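Local coordinates for maltose-binding protein MalE1 (Thermotoga maritima, PDB 6DTU) that binds malto-oligosaccharides, here maltotetraose, and probably delivers them as the periplasmic-type binding component of a sugar transport system, at residues I75-N80 with K100-P105; F148-A153 with M225-P230; I158-F163 with A246-L251; A287-M292 with P303-V308. All coordinates share one frame; numbering follows the deposited sequence. Where two conformers were deposited one is given.

Contact 1 of 4, residues I75-N80 with K100-P105; sequences IEPIPN and KLYGIP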
loop_
_atom_site.group_PDB
_atom_site.type_symbol
_atom_site.label_atom_id
_atom_site.label_comp_id
_atom_site.label_asym_id
_atom_site.label_seq_id
_atom_site.Cartn_x
_atom_site.Cartn_y
_atom_site.Cartn_z
ATOM N N ILE A 75 1.069 -16.606 11.508
ATOM C CA ILE A 75 0.251 -16.886 10.329
ATOM C C ILE A 75 0.623 -18.268 9.823
ATOM O O ILE A 75 1.767 -18.714 9.961
ATOM C CB ILE A 75 0.315 -15.806 9.210
ATOM C CG1 ILE A 75 1.771 -15.491 8.843
ATOM C CG2 ILE A 75 -0.478 -14.565 9.614
ATOM C CD1 ILE A 75 1.916 -14.572 7.649
ATOM N N GLU A 76 -0.379 -18.968 9.269
ATOM C CA GLU A 76 -0.319 -20.386 8.959
ATOM C C GLU A 76 0.130 -20.612 7.519
ATOM O O GLU A 76 -0.361 -19.948 6.601
ATOM C CB GLU A 76 -1.706 -20.986 9.150
ATOM C CG GLU A 76 -1.821 -22.472 8.920
ATOM C CD GLU A 76 -1.152 -23.316 10.007
ATOM O OE1 GLU A 76 -0.746 -22.755 11.042
ATOM O OE2 GLU A 76 -1.075 -24.562 9.831
ATOM N N PRO A 77 1.040 -21.555 7.256
ATOM C CA PRO A 77 1.366 -21.868 5.863
ATOM C C PRO A 77 0.134 -22.383 5.128
ATOM O O PRO A 77 -0.713 -23.081 5.704
ATOM C CB PRO A 77 2.428 -22.967 5.982
ATOM C CG PRO A 77 2.978 -22.823 7.373
ATOM C CD PRO A 77 1.801 -22.381 8.205
ATOM N N ILE A 78 0.035 -22.037 3.850
ATOM C CA ILE A 78 -1.090 -22.444 3.013
ATOM C C ILE A 78 -0.625 -23.587 2.125
ATOM O O ILE A 78 0.243 -23.378 1.259
ATOM C CB ILE A 78 -1.637 -21.273 2.189
ATOM C CG1 ILE A 78 -2.234 -20.232 3.131
ATOM C CG2 ILE A 78 -2.693 -21.771 1.202
ATOM C CD1 ILE A 78 -2.866 -19.077 2.410
ATOM N N PRO A 79 -1.146 -24.796 2.295
ATOM C CA PRO A 79 -0.726 -25.911 1.450
ATOM C C PRO A 79 -1.229 -25.709 0.035
ATOM O O PRO A 79 -2.136 -24.914 -0.233
ATOM C CB PRO A 79 -1.378 -27.130 2.105
ATOM C CG PRO A 79 -1.638 -26.689 3.527
ATOM C CD PRO A 79 -1.976 -25.240 3.430
ATOM N N ASN A 80 -0.614 -26.444 -0.881
ATOM C CA ASN A 80 -0.976 -26.321 -2.277
ATOM C C ASN A 80 -2.477 -26.575 -2.445
ATOM O O ASN A 80 -3.088 -27.365 -1.722
ATOM C CB ASN A 80 -0.145 -27.322 -3.084
ATOM C CG ASN A 80 1.340 -26.964 -3.125
ATOM O OD1 ASN A 80 1.788 -25.926 -2.598
ATOM N ND2 ASN A 80 2.123 -27.850 -3.725
ATOM N N LYS A 100 7.679 -21.303 2.160
ATOM C CA LYS A 100 6.267 -21.626 2.300
ATOM C C LYS A 100 5.405 -20.433 1.916
ATOM O O LYS A 100 5.813 -19.284 2.060
ATOM C CB LYS A 100 5.938 -22.019 3.736
ATOM C CG LYS A 100 6.720 -23.245 4.238
ATOM C CD LYS A 100 6.371 -23.575 5.674
ATOM C CE LYS A 100 7.198 -24.736 6.183
ATOM N NZ LYS A 100 6.697 -25.249 7.488
ATOM N N LEU A 101 4.204 -20.721 1.441
ATOM C CA LEU A 101 3.234 -19.691 1.114
ATOM C C LEU A 101 2.419 -19.350 2.354
ATOM O O LEU A 101 1.987 -20.244 3.086
ATOM C CB LEU A 101 2.294 -20.228 0.040
ATOM C CG LEU A 101 1.217 -19.274 -0.460
ATOM C CD1 LEU A 101 1.873 -18.121 -1.195
ATOM C CD2 LEU A 101 0.218 -20.008 -1.340
ATOM N N TYR A 102 2.201 -18.049 2.578
ATOM C CA TYR A 102 1.521 -17.563 3.771
ATOM C C TYR A 102 0.300 -16.702 3.469
ATOM O O TYR A 102 -0.293 -16.138 4.391
ATOM C CB TYR A 102 2.508 -16.798 4.659
ATOM C CG TYR A 102 3.454 -17.681 5.420
ATOM C CD1 TYR A 102 3.037 -18.344 6.561
ATOM C CD2 TYR A 102 4.752 -17.864 4.989
ATOM C CE1 TYR A 102 3.909 -19.159 7.279
ATOM C CE2 TYR A 102 5.629 -18.674 5.691
ATOM C CZ TYR A 102 5.192 -19.333 6.828
ATOM O OH TYR A 102 6.071 -20.134 7.534
ATOM N N GLY A 103 -0.111 -16.590 2.224
ATOM C CA GLY A 103 -1.329 -15.853 1.962
ATOM C C GLY A 103 -1.848 -16.099 0.568
ATOM O O GLY A 103 -1.119 -16.542 -0.320
ATOM N N ILE A 104 -3.120 -15.771 0.386
ATOM C CA ILE A 104 -3.728 -15.762 -0.941
ATOM C C ILE A 104 -3.804 -14.319 -1.410
ATOM O O ILE A 104 -4.598 -13.519 -0.860
ATOM C CB ILE A 104 -5.095 -16.463 -0.947
ATOM C CG1 ILE A 104 -4.951 -17.936 -0.523
ATOM C CG2 ILE A 104 -5.698 -16.433 -2.354
ATOM C CD1 ILE A 104 -6.066 -18.848 -0.988
ATOM N N PRO A 105 -3.021 -13.915 -2.409
ATOM C CA PRO A 105 -3.037 -12.528 -2.887
ATOM C C PRO A 105 -4.243 -12.268 -3.773
ATOM O O PRO A 105 -4.656 -13.111 -4.577
ATOM C CB PRO A 105 -1.757 -12.443 -3.725
ATOM C CG PRO A 105 -1.599 -13.858 -4.251
ATOM C CD PRO A 105 -2.090 -14.764 -3.176
HETATM O O HOH W 1 -1.466 -17.476 6.356
HETATM O O HOH W 2 3.028 -23.484 1.767
#

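Contact 2 of 4, residues F148-A153 with M225-P230; sequences FITSAA and MIINGP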
loop_
_atom_site.group_PDB
_atom_site.type_symbol
_atom_site.label_atom_id
_atom_site.label_comp_id
_atom_site.label_asym_id
_atom_site.label_seq_id
_atom_site.Cartn_x
_atom_site.Cartn_y
_atom_site.Cartn_z
ATOM N N PHE A 148 -1.958 20.530 -4.788
ATOM C CA PHE A 148 -1.311 19.229 -4.654
ATOM C C PHE A 148 -1.295 18.817 -3.189
ATOM O O PHE A 148 -1.007 19.636 -2.314
ATOM C CB PHE A 148 0.125 19.276 -5.193
ATOM C CG PHE A 148 0.876 17.989 -5.022
ATOM C CD1 PHE A 148 0.611 16.899 -5.846
ATOM C CD2 PHE A 148 1.807 17.853 -3.996
ATOM C CE1 PHE A 148 1.278 15.689 -5.663
ATOM C CE2 PHE A 148 2.490 16.652 -3.811
ATOM C CZ PHE A 148 2.219 15.569 -4.652
ATOM N N ILE A 149 -1.622 17.547 -2.928
ATOM C CA ILE A 149 -1.540 16.970 -1.588
ATOM C C ILE A 149 -1.033 15.536 -1.669
ATOM O O ILE A 149 -1.497 14.741 -2.492
ATOM C CB ILE A 149 -2.885 16.971 -0.825
ATOM C CG1 ILE A 149 -3.708 18.231 -1.064
ATOM C CG2 ILE A 149 -2.636 16.803 0.680
ATOM C CD1 ILE A 149 -5.071 18.129 -0.379
ATOM N N THR A 150 -0.144 15.184 -0.748
ATOM C CA THR A 150 0.058 13.791 -0.381
ATOM C C THR A 150 0.369 13.757 1.108
ATOM O O THR A 150 0.392 14.797 1.775
ATOM C CB THR A 150 1.095 13.085 -1.263
ATOM O OG1 THR A 150 1.035 11.677 -0.998
ATOM C CG2 THR A 150 2.508 13.589 -0.944
ATOM N N SER A 151 0.589 12.552 1.633
ATOM C CA SER A 151 0.906 12.412 3.052
ATOM C C SER A 151 2.382 12.760 3.231
ATOM O O SER A 151 3.267 11.912 3.099
ATOM C CB SER A 151 0.555 11.006 3.519
ATOM O OG SER A 151 0.558 10.969 4.937
ATOM N N ALA A 152 2.646 14.036 3.570
ATOM C CA ALA A 152 3.982 14.618 3.433
ATOM C C ALA A 152 5.021 13.990 4.354
ATOM O O ALA A 152 6.220 13.986 4.031
ATOM C CB ALA A 152 3.892 16.118 3.697
ATOM N N ALA A 153 4.602 13.465 5.500
ATOM C CA ALA A 153 5.531 12.977 6.513
ATOM C C ALA A 153 5.523 11.466 6.630
ATOM O O ALA A 153 6.105 10.916 7.572
ATOM C CB ALA A 153 5.204 13.612 7.865
ATOM N N MET A 225 -4.624 17.554 -7.530
ATOM C CA MET A 225 -3.697 16.457 -7.769
ATOM C C MET A 225 -3.254 15.868 -6.446
ATOM O O MET A 225 -2.916 16.608 -5.515
ATOM C CB MET A 225 -2.432 16.967 -8.460
ATOM C CG MET A 225 -2.694 17.493 -9.862
ATOM S SD MET A 225 -1.236 18.220 -10.655
ATOM C CE MET A 225 -0.899 19.651 -9.627
ATOM N N ILE A 226 -3.182 14.536 -6.394
ATOM C CA ILE A 226 -2.646 13.835 -5.237
ATOM C C ILE A 226 -1.749 12.690 -5.683
ATOM O O ILE A 226 -1.737 12.285 -6.848
ATOM C CB ILE A 226 -3.745 13.303 -4.297
ATOM C CG1 ILE A 226 -4.593 12.250 -5.015
ATOM C CG2 ILE A 226 -4.588 14.463 -3.760
ATOM C CD1 ILE A 226 -5.647 11.638 -4.105
ATOM N N ILE A 227 -0.970 12.177 -4.737
ATOM C CA ILE A 227 -0.250 10.924 -4.929
ATOM C C ILE A 227 -0.840 9.897 -3.975
ATOM O O ILE A 227 -0.657 9.984 -2.757
ATOM C CB ILE A 227 1.264 11.072 -4.749
ATOM C CG1 ILE A 227 1.817 11.967 -5.859
ATOM C CG2 ILE A 227 1.912 9.698 -4.859
ATOM C CD1 ILE A 227 3.320 12.241 -5.747
ATOM N N ASN A 228 -1.556 8.923 -4.536
ATOM C CA ASN A 228 -2.291 7.944 -3.747
ATOM C C ASN A 228 -2.490 6.700 -4.603
ATOM O O ASN A 228 -2.170 6.685 -5.791
ATOM C CB ASN A 228 -3.642 8.517 -3.308
ATOM C CG ASN A 228 -4.224 7.806 -2.100
ATOM O OD1 ASN A 228 -3.636 6.877 -1.551
ATOM N ND2 ASN A 228 -5.388 8.259 -1.669
ATOM N N GLY A 229 -3.040 5.654 -3.984
ATOM C CA GLY A 229 -3.137 4.359 -4.614
ATOM C C GLY A 229 -4.527 3.980 -5.074
ATOM O O GLY A 229 -5.514 4.677 -4.837
ATOM N N PRO A 230 -4.628 2.813 -5.710
ATOM C CA PRO A 230 -5.894 2.417 -6.338
ATOM C C PRO A 230 -6.994 2.088 -5.344
ATOM O O PRO A 230 -8.167 2.052 -5.727
ATOM C CB PRO A 230 -5.491 1.208 -7.204
ATOM C CG PRO A 230 -4.290 0.627 -6.469
ATOM C CD PRO A 230 -3.553 1.834 -5.916
#

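Contact 3 of 4, residues I158-F163 with A246-L251; sequences IAPFIF and APIPDL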
loop_
_atom_site.group_PDB
_atom_site.type_symbol
_atom_site.label_atom_id
_atom_site.label_comp_id
_atom_site.label_asym_id
_atom_site.label_seq_id
_atom_site.Cartn_x
_atom_site.Cartn_y
_atom_site.Cartn_z
ATOM N N ILE A 158 6.428 9.141 0.355
ATOM C CA ILE A 158 7.606 9.858 -0.124
ATOM C C ILE A 158 8.613 8.905 -0.760
ATOM O O ILE A 158 9.520 9.350 -1.480
ATOM C CB ILE A 158 8.214 10.633 1.057
ATOM C CG1 ILE A 158 7.153 11.521 1.720
ATOM C CG2 ILE A 158 9.414 11.500 0.636
ATOM C CD1 ILE A 158 6.453 12.451 0.762
ATOM N N ALA A 159 8.467 7.604 -0.534
ATOM C CA ALA A 159 9.345 6.629 -1.171
ATOM C C ALA A 159 9.543 6.815 -2.672
ATOM O O ALA A 159 10.673 6.592 -3.134
ATOM C CB ALA A 159 8.880 5.198 -0.854
ATOM N N PRO A 160 8.537 7.172 -3.489
ATOM C CA PRO A 160 8.824 7.332 -4.920
ATOM C C PRO A 160 9.941 8.330 -5.185
ATOM O O PRO A 160 10.722 8.116 -6.124
ATOM C CB PRO A 160 7.486 7.795 -5.518
ATOM C CG PRO A 160 6.449 7.321 -4.558
ATOM C CD PRO A 160 7.106 7.406 -3.203
ATOM N N PHE A 161 10.066 9.379 -4.361
ATOM C CA PHE A 161 11.149 10.354 -4.543
ATOM C C PHE A 161 12.480 9.782 -4.080
ATOM O O PHE A 161 13.514 9.949 -4.741
ATOM C CB PHE A 161 10.889 11.622 -3.727
ATOM C CG PHE A 161 9.650 12.390 -4.104
ATOM C CD1 PHE A 161 9.009 12.213 -5.322
ATOM C CD2 PHE A 161 9.130 13.311 -3.209
ATOM C CE1 PHE A 161 7.878 12.939 -5.628
ATOM C CE2 PHE A 161 8.001 14.039 -3.513
ATOM C CZ PHE A 161 7.364 13.856 -4.716
ATOM N N ILE A 162 12.466 9.145 -2.911
ATOM C CA ILE A 162 13.666 8.547 -2.336
ATOM C C ILE A 162 14.250 7.503 -3.284
ATOM O O ILE A 162 15.455 7.497 -3.567
ATOM C CB ILE A 162 13.308 7.955 -0.957
ATOM C CG1 ILE A 162 13.000 9.092 0.023
ATOM C CG2 ILE A 162 14.388 6.972 -0.451
ATOM C CD1 ILE A 162 12.365 8.635 1.300
ATOM N N PHE A 163 13.406 6.579 -3.764
ATOM C CA PHE A 163 13.898 5.528 -4.639
ATOM C C PHE A 163 14.224 6.047 -6.027
ATOM O O PHE A 163 15.169 5.560 -6.661
ATOM C CB PHE A 163 12.879 4.394 -4.728
ATOM C CG PHE A 163 12.569 3.735 -3.396
ATOM C CD1 PHE A 163 13.485 3.730 -2.357
ATOM C CD2 PHE A 163 11.350 3.113 -3.201
ATOM C CE1 PHE A 163 13.180 3.129 -1.150
ATOM C CE2 PHE A 163 11.045 2.501 -2.025
ATOM C CZ PHE A 163 11.962 2.508 -0.980
ATOM N N ALA A 246 -2.230 8.704 -13.596
ATOM C CA ALA A 246 -1.021 8.813 -14.397
ATOM C C ALA A 246 0.175 8.493 -13.517
ATOM O O ALA A 246 0.093 8.600 -12.288
ATOM C CB ALA A 246 -0.885 10.239 -14.952
ATOM N N PRO A 247 1.297 8.090 -14.102
ATOM C CA PRO A 247 2.509 7.951 -13.290
ATOM C C PRO A 247 2.862 9.266 -12.606
ATOM O O PRO A 247 2.547 10.354 -13.098
ATOM C CB PRO A 247 3.577 7.542 -14.306
ATOM C CG PRO A 247 2.809 6.920 -15.420
ATOM C CD PRO A 247 1.512 7.654 -15.496
ATOM N N ILE A 248 3.511 9.149 -11.451
ATOM C CA ILE A 248 4.007 10.347 -10.775
ATOM C C ILE A 248 4.938 11.071 -11.730
ATOM O O ILE A 248 5.713 10.411 -12.456
ATOM C CB ILE A 248 4.729 9.975 -9.474
ATOM C CG1 ILE A 248 3.773 9.237 -8.530
ATOM C CG2 ILE A 248 5.352 11.215 -8.803
ATOM C CD1 ILE A 248 4.482 8.550 -7.359
ATOM N N PRO A 249 4.860 12.393 -11.845
ATOM C CA PRO A 249 5.725 13.097 -12.795
ATOM C C PRO A 249 7.191 12.821 -12.492
ATOM O O PRO A 249 7.572 12.613 -11.338
ATOM C CB PRO A 249 5.363 14.567 -12.565
ATOM C CG PRO A 249 3.922 14.517 -12.058
ATOM C CD PRO A 249 3.869 13.284 -11.213
ATOM N N ASP A 250 8.005 12.762 -13.553
ATOM C CA ASP A 250 9.431 12.518 -13.389
ATOM C C ASP A 250 10.024 13.559 -12.450
ATOM O O ASP A 250 9.679 14.742 -12.515
ATOM C CB ASP A 250 10.159 12.607 -14.734
ATOM C CG ASP A 250 9.849 11.444 -15.671
ATOM O OD1 ASP A 250 9.505 10.328 -15.213
ATOM O OD2 ASP A 250 9.945 11.664 -16.898
ATOM N N LEU A 251 10.925 13.111 -11.567
ATOM C CA LEU A 251 11.497 14.018 -10.576
ATOM C C LEU A 251 12.342 15.088 -11.245
ATOM O O LEU A 251 12.387 16.244 -10.799
ATOM C CB LEU A 251 12.323 13.227 -9.572
ATOM C CG LEU A 251 11.628 11.965 -9.074
ATOM C CD1 LEU A 251 12.536 11.277 -8.069
ATOM C CD2 LEU A 251 10.271 12.329 -8.473
#

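Contact 4 of 4, residues A287-M292 with P303-V308; sequences AKKETM and PSRKDV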
loop_
_atom_site.group_PDB
_atom_site.type_symbol
_atom_site.label_atom_id
_atom_site.label_comp_id
_atom_site.label_asym_id
_atom_site.label_seq_id
_atom_site.Cartn_x
_atom_site.Cartn_y
_atom_site.Cartn_z
ATOM N N ALA A 287 -10.546 -17.785 -3.634
ATOM C CA ALA A 287 -9.572 -17.829 -4.709
ATOM C C ALA A 287 -10.182 -18.014 -6.089
ATOM O O ALA A 287 -9.437 -17.958 -7.078
ATOM C CB ALA A 287 -8.550 -18.945 -4.471
ATOM N N LYS A 288 -11.481 -18.255 -6.196
ATOM C CA LYS A 288 -12.045 -18.581 -7.499
ATOM C C LYS A 288 -12.117 -17.346 -8.396
ATOM O O LYS A 288 -12.103 -16.206 -7.933
ATOM C CB LYS A 288 -13.438 -19.195 -7.366
ATOM C CG LYS A 288 -13.489 -20.594 -6.772
ATOM C CD LYS A 288 -14.896 -20.968 -6.340
ATOM C CE LYS A 288 -15.943 -20.714 -7.406
ATOM N NZ LYS A 288 -16.518 -21.983 -7.954
ATOM N N LYS A 289 -12.176 -17.599 -9.709
ATOM C CA LYS A 289 -12.177 -16.514 -10.687
ATOM C C LYS A 289 -13.283 -15.505 -10.420
ATOM O O LYS A 289 -13.021 -14.302 -10.289
ATOM C CB LYS A 289 -12.257 -17.064 -12.114
ATOM C CG LYS A 289 -12.303 -15.949 -13.147
ATOM C CD LYS A 289 -12.274 -16.463 -14.596
ATOM C CE LYS A 289 -13.433 -17.364 -14.904
ATOM N NZ LYS A 289 -13.256 -18.045 -16.227
ATOM N N GLU A 290 -14.528 -15.973 -10.350
ATOM C CA GLU A 290 -15.632 -15.044 -10.140
ATOM C C GLU A 290 -15.459 -14.265 -8.845
ATOM O O GLU A 290 -15.699 -13.055 -8.801
ATOM C CB GLU A 290 -16.954 -15.795 -10.116
ATOM C CG GLU A 290 -17.531 -16.025 -11.483
ATOM C CD GLU A 290 -19.003 -16.322 -11.394
ATOM O OE1 GLU A 290 -19.754 -15.427 -10.945
ATOM O OE2 GLU A 290 -19.393 -17.462 -11.718
ATOM N N THR A 291 -15.042 -14.944 -7.777
ATOM C CA THR A 291 -14.943 -14.252 -6.500
ATOM C C THR A 291 -13.855 -13.205 -6.530
ATOM O O THR A 291 -14.040 -12.107 -5.999
ATOM C CB THR A 291 -14.665 -15.229 -5.375
ATOM O OG1 THR A 291 -15.536 -16.343 -5.531
ATOM C CG2 THR A 291 -14.946 -14.537 -4.062
ATOM N N MET A 292 -12.721 -13.520 -7.176
ATOM C CA MET A 292 -11.631 -12.556 -7.274
ATOM C C MET A 292 -12.036 -11.358 -8.120
ATOM O O MET A 292 -11.634 -10.222 -7.833
ATOM C CB MET A 292 -10.386 -13.260 -7.819
ATOM C CG MET A 292 -9.673 -14.072 -6.766
ATOM S SD MET A 292 -8.762 -12.957 -5.691
ATOM C CE MET A 292 -8.136 -14.060 -4.404
ATOM N N PRO A 303 -5.532 -6.911 -10.235
ATOM C CA PRO A 303 -5.764 -8.299 -9.786
ATOM C C PRO A 303 -4.568 -9.229 -9.928
ATOM O O PRO A 303 -3.854 -9.202 -10.927
ATOM C CB PRO A 303 -6.955 -8.755 -10.637
ATOM C CG PRO A 303 -7.732 -7.456 -10.856
ATOM C CD PRO A 303 -6.655 -6.399 -11.041
ATOM N N SER A 304 -4.354 -10.052 -8.894
ATOM C CA SER A 304 -3.269 -11.031 -8.874
ATOM C C SER A 304 -3.623 -12.358 -9.514
ATOM O O SER A 304 -2.713 -13.128 -9.842
ATOM C CB SER A 304 -2.749 -11.255 -7.453
ATOM O OG SER A 304 -2.122 -10.085 -6.962
ATOM N N ARG A 305 -4.903 -12.649 -9.709
ATOM C CA ARG A 305 -5.283 -13.871 -10.389
ATOM C C ARG A 305 -5.247 -13.524 -11.873
ATOM O O ARG A 305 -5.853 -12.537 -12.296
ATOM C CB ARG A 305 -6.700 -14.265 -9.964
ATOM C CG ARG A 305 -7.137 -15.575 -10.596
ATOM C CD ARG A 305 -8.417 -16.182 -10.075
ATOM N NE ARG A 305 -8.800 -17.119 -11.108
ATOM C CZ ARG A 305 -9.002 -18.419 -10.952
ATOM N NH1 ARG A 305 -8.906 -19.004 -9.759
ATOM N NH2 ARG A 305 -9.300 -19.129 -12.019
ATOM N N LYS A 306 -4.496 -14.316 -12.650
ATOM C CA LYS A 306 -4.159 -13.926 -14.023
ATOM C C LYS A 306 -5.406 -13.737 -14.889
ATOM O O LYS A 306 -5.522 -12.747 -15.624
ATOM C CB LYS A 306 -3.222 -14.974 -14.631
ATOM C CG LYS A 306 -2.844 -14.775 -16.100
ATOM C CD LYS A 306 -1.982 -15.947 -16.623
ATOM C CE LYS A 306 -2.851 -17.176 -16.866
ATOM N NZ LYS A 306 -2.044 -18.402 -16.946
ATOM N N ASP A 307 -6.359 -14.658 -14.791
ATOM C CA ASP A 307 -7.545 -14.560 -15.628
ATOM C C ASP A 307 -8.488 -13.429 -15.226
ATOM O O ASP A 307 -9.406 -13.105 -15.992
ATOM C CB ASP A 307 -8.249 -15.913 -15.820
ATOM C CG ASP A 307 -8.687 -16.577 -14.529
ATOM O OD1 ASP A 307 -8.780 -15.888 -13.492
ATOM O OD2 ASP A 307 -8.980 -17.804 -14.578
ATOM N N VAL A 308 -8.350 -12.899 -14.016
ATOM C CA VAL A 308 -9.091 -11.718 -13.609
ATOM C C VAL A 308 -8.398 -10.453 -14.107
ATOM O O VAL A 308 -9.056 -9.526 -14.601
ATOM C CB VAL A 308 -9.301 -11.739 -12.084
ATOM C CG1 VAL A 308 -9.959 -10.435 -11.639
ATOM C CG2 VAL A 308 -10.149 -12.973 -11.716
HETATM O O HOH W 3 -10.217 -18.677 -16.690
#

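Contact 1 of 4, residues I75-N80 with K100-P105
Y102 lays its ring alongside P77, both side chains pointing the same way, with P77 CG 3.8 Å from Y102 CE1. The backbone carbonyl of I75 meets this ring at its edge, close to the ring plane, I75 O standing 3.5 Å from Y102 CE1. I75 itself crosses the tyrosine obliquely: with its CG1 turned between backbone N and carbonyl carbon (chi1 52°), the CD1 methyl comes to 3.8 Å from Y102 CB. The extended aliphatic chain of K100 also runs beside P77, CD against CG and CB of the proline. I78 sends its CD1 methyl to G103, where it lies 3.6 Å from G103 CA and also touches I104 CG1. One direct backbone bond joins the segments, I78 N to L101 O at 2.8 Å and nearly straight (166°); P77 CA adds a CA-H...O contact to the same oxygen. One water bridges I78 O and L101 N, and another lies within bonding distance of both E76 O and Y102 O. Helix 66-71 covers Y102 and I75, while the carboxylate of E76 pairs with K275. The join between this proline-containing loop and the start of strand 100-109 is therefore mostly apolar, secured by one direct bond and water between backbone polar atoms, and it buries G103 N without a partner in the model.

Contact 2 of 4, residues F148-A153 with M225-P230
F148-I149 and M225-I226 run as parallel neighbours, their touching parts 21° apart, with I149 taking both backbone bonds: I149 N donates to M225 O at 3.0 Å, and I149 O receives a weak bond from I227 N. The same carbonyl oxygen of I149 is approached by I226 CA in a CA-H...O contact of 3.1 Å. The F148 side chain, its CG anti to the backbone N (chi1 177°), reaches along the neighbouring strand: the F148 and M225 side chains cross at about a right angle, CD1 of the ring 4.0 Å from M225 CB, and the far edge of the ring meets I227, whose CD1 lies 3.7 Å from F148 CZ. I227 CG1 also sits at that edge, in the ring plane. These strands form one margin of the four-stranded mixed sheet of a lobe of the solute-binding protein fold, 146-149 being its outermost strand and 223-228 the next one in. F148 and M225 share the sheet face covered by helix 127-140; I149 and I226 share the other, packed by helix 211-219, with I149 CB 4.2 Å from I226 CG2. Where regular pairing ends, T150 continues the link through its side chain. Its hydroxyl, anti to the backbone N (chi1 -169°), donates to I227 O at 3.0 Å, lying in the carbonyl plane on a lone pair. The T150 side chain lies about 9 Å from a bound glucose of the maltotetraose, near the ligand but not touching it.

Contact 3 of 4, residues I158-F163 with A246-L251
L251 (chi1 -45°) and F161 (chi1 -62°) each set CG beside their own backbone N, anti to the carbonyl carbon, and from there L251 CD2 reaches the phenylalanine ring. L251 CD2 meets the ring obliquely, 3.4 Å from F161 CD1, a tight approach for two carbons; CD1, the other branch, rests against the F161 backbone, 3.7 Å from F161 O. I248 uses an extended chain (chi2 167°) to push its CD1 methyl onto the ring of P160, equally near CB and CG, with P160 CB at 3.6 Å; the two side chains cross at about a right angle. Its CG2 branch only approaches the F161 ring edge, near the ring plane. Shortening L251 to an alanine would probably open a gap beside F161 CD1 and remove the leucine's part in holding the ring. All four residues are buried and their side chains meet through carbon alone. P160 lies where the helix is kinked, having no backbone N-H to bond to the preceding turn. The contact fastens helix 155-164 to the loop leaving strand 243-246, with F161 also leaning on L195 and L199 of helix 187-201, and both F161 and L251 on M127 of helix 127-140.

Contact 4 of 4, residues A287-M292 with P303-V308
R305 meets the 287-292 segment through a hydrogen bond from its guanidinium, NH1 donating to A287 O at 2.9 Å; the oxygen lies somewhat out of the guanidinium plane, and the bond is bent (140°). Within its own segment R305 grips D307 side-on: NE reaches OD1 at 2.7 Å and NH2 reaches OD2 at 2.9 Å, both oxygens being met on their syn sides. This two-point salt bridge fixes the rotation of the guanidinium, and D83 gives R305 a second carboxylate partner, at NH1. Over one guanidinium face lies the backbone of K289, whose N stands 3.4 Å above the plane, over its centre. The arrangement joins the starts of two helices in the solute-binding protein fold, 289-298 and 306-312, with K288 and R305 at their respective N-cap positions. Replacing R305 by a leucine would probably leave D307 and D83 without their salt-bridge mate and A287 O without this donor. K289 crosses D307 at about a right angle, its CG and CD packing against the carboxylate, with CG 3.5 Å from D307 OD1. The lysine chain bends at chi3 (60°), and its ammonium group connects to D307 through water: K289 NZ donates to the water, which in turn donates to D307 OD2. Apolar contacts complete the join: V308 CG2 lies 3.9 Å from M292 CB, and the M292 and R305 side chains cross at about a right angle, CG near CD. The same V308 methyl also touches the carbonyl oxygen of K289. M292 reaches on to I104 and Y106 of strand 100-109.

Overall arrangement
Contacts 2 and 3 are buried, lie on the same side of the chain's centre and touch: I227 of one packs on I248 of the other, and strand 146-149 leads into helix 155-164. Contact 2 adds backbone pairing and a threonine hydroxyl to its apolar packing, whereas contact 3 relies on hydrocarbon side chains. Contacts 1 and 4 are partly buried and meet through I104 and P105 against M292, so strand 100-109 serves both. Contact 1 combines a loop's apolar side chains with backbone-bound waters; contact 4 adds a charged network near the surface. The centres of contacts 1 and 2 are 32 Å apart, on opposite sides of the chain's centre.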